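PDB 6GQ4: adhesin from Neisseria gonorrhoeae, which is a gonococcal adhesin complex protein and vaccine candidate that may also inhibit lysozyme. Local coordinates for residues 61-66 against 74-79. Residues are numbered along the deposited sequence; the frame is centred on the assembly and turned at random. Where two conformers were deposited one is given.
Sequences TFYGKE and GAMDSK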
# COMPACT_ATOMS: atom_id res chain seq x y z
N THR A 61 4.52 -8.17 1.27
CA THR A 61 3.44 -7.98 0.32
C THR A 61 3.83 -6.88 -0.68
O THR A 61 4.32 -5.84 -0.25
CB THR A 61 2.14 -7.58 1.02
OG1 THR A 61 1.91 -8.49 2.11
CG2 THR A 61 0.98 -7.60 0.05
N PHE A 62 3.53 -7.10 -1.96
CA PHE A 62 3.77 -6.19 -3.02
C PHE A 62 2.51 -5.99 -3.83
O PHE A 62 1.76 -6.94 -4.13
CB PHE A 62 4.82 -6.72 -4.03
CG PHE A 62 6.15 -6.98 -3.37
CD1 PHE A 62 7.09 -5.99 -3.28
CD2 PHE A 62 6.44 -8.20 -2.80
CE1 PHE A 62 8.31 -6.22 -2.65
CE2 PHE A 62 7.67 -8.44 -2.20
CZ PHE A 62 8.57 -7.43 -2.08
N TYR A 63 2.26 -4.72 -4.16
CA TYR A 63 1.15 -4.31 -5.00
C TYR A 63 1.70 -3.67 -6.26
O TYR A 63 2.56 -2.83 -6.10
CB TYR A 63 0.21 -3.34 -4.26
CG TYR A 63 -0.32 -3.86 -2.93
CD1 TYR A 63 0.40 -3.71 -1.77
CD2 TYR A 63 -1.54 -4.52 -2.84
CE1 TYR A 63 -0.01 -4.15 -0.54
CE2 TYR A 63 -1.98 -4.94 -1.61
CZ TYR A 63 -1.26 -4.75 -0.45
OH TYR A 63 -1.60 -5.25 0.81
N GLY A 64 1.09 -3.98 -7.40
CA GLY A 64 1.44 -3.35 -8.68
C GLY A 64 2.14 -4.32 -9.60
O GLY A 64 2.68 -5.36 -9.19
N LYS A 65 2.07 -4.03 -10.88
CA LYS A 65 2.80 -4.79 -11.94
C LYS A 65 4.25 -4.32 -12.04
O LYS A 65 4.52 -3.14 -11.85
CB LYS A 65 2.16 -4.56 -13.31
CG LYS A 65 0.79 -5.19 -13.50
CD LYS A 65 0.82 -6.70 -13.72
CE LYS A 65 1.29 -7.09 -15.10
NZ LYS A 65 0.38 -8.10 -15.69
N GLU A 66 5.15 -5.21 -12.49
CA GLU A 66 6.52 -4.79 -13.02
C GLU A 66 6.33 -3.72 -14.08
O GLU A 66 5.47 -3.92 -14.94
CB GLU A 66 7.25 -5.87 -13.81
CG GLU A 66 7.49 -7.12 -13.02
CD GLU A 66 8.19 -6.94 -11.70
OE1 GLU A 66 9.09 -6.07 -11.62
OE2 GLU A 66 7.83 -7.64 -10.74
N GLY A 74 5.10 -5.29 4.63
CA GLY A 74 5.10 -6.58 5.31
C GLY A 74 3.84 -7.38 5.04
O GLY A 74 3.16 -7.21 4.04
N ALA A 75 3.52 -8.27 5.98
CA ALA A 75 2.33 -9.10 5.88
C ALA A 75 1.12 -8.20 6.06
O ALA A 75 1.10 -7.29 6.94
CB ALA A 75 2.39 -10.18 6.94
N MET A 76 0.13 -8.38 5.18
CA MET A 76 -1.05 -7.48 5.20
C MET A 76 -2.33 -8.28 5.32
O MET A 76 -2.67 -9.05 4.47
CB MET A 76 -1.12 -6.64 3.93
CG MET A 76 -0.01 -5.67 3.85
SD MET A 76 -0.26 -4.25 4.96
CE MET A 76 -1.23 -3.12 3.96
N ASP A 77 -3.07 -7.96 6.37
CA ASP A 77 -4.44 -8.46 6.54
C ASP A 77 -5.21 -7.49 7.41
O ASP A 77 -4.71 -6.45 7.81
CB ASP A 77 -4.42 -9.89 7.10
CG ASP A 77 -3.80 -10.01 8.47
OD1 ASP A 77 -3.83 -9.04 9.27
OD2 ASP A 77 -3.25 -11.08 8.72
N SER A 78 -6.49 -7.81 7.63
CA SER A 78 -7.38 -6.93 8.33
C SER A 78 -6.89 -6.61 9.76
O SER A 78 -7.27 -5.57 10.29
CB SER A 78 -8.82 -7.51 8.29
OG SER A 78 -8.86 -8.82 8.86
N LYS A 79 -6.09 -7.52 10.37
CA LYS A 79 -5.47 -7.32 11.68
C LYS A 79 -4.30 -6.32 11.58
O LYS A 79 -4.21 -5.38 12.36
CB LYS A 79 -4.99 -8.66 12.24
CG LYS A 79 -6.09 -9.63 12.64
CD LYS A 79 -5.61 -10.87 13.36
CE LYS A 79 -4.72 -11.74 12.50
NZ LYS A 79 -5.44 -12.24 11.29
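Thr-61 reaches across to the backbone of Gly-74 while Tyr-63, two residues along the same strand, sets its phenol oxygen against the side chain of Met-76. The hydroxyl OG1 of Thr-61 donates to the carbonyl O of Gly-74 at 2.6 Å. It approaches with a C=O...donor angle of 143°, tilted 26° from the carbonyl plane. With OG1 turned to lie beside the backbone N (chi1 -49°), the hydroxyl faces the chain leaving strand 70-73, and CG2 is swung anti to that nitrogen. The methine carbon CB of Thr-61 also lies 3.2 Å from Gly-74 O, and Thr-61 OG1 is 3.8 Å from CG of Met-76.

The CB of Met-76 is directed toward strand 61-63, and its side chain crosses that of Tyr-63 obliquely. Tyr-63 OH lies 3.4 Å from CB of Met-76, with CG almost as near. Bends at the next two torsions bring the terminal methyl CE of Met-76 round to 3.8 Å from Tyr-63 OH as well, so the contact is made by the hydroxyl end of the tyrosine and not by its ring face. The polar need of this buried oxygen is met by a hydrogen bond with Thr-35 OG1; Met-76 supplies the apolar part of its surroundings and also touches Thr-35.

Beyond this pairing, Met-76 packs on Tyr-81, a sodium ligand, and its side chain lies about 5 Å from the ion. Ala-75 O accepts a hydrogen bond from Gln-84, another ligand. The contact thus joins the outermost strand 61-63 to the loop that leaves its antiparallel neighbour 70-73, beside the sodium site of the antiparallel beta-sheet fold of the ACP-like domain.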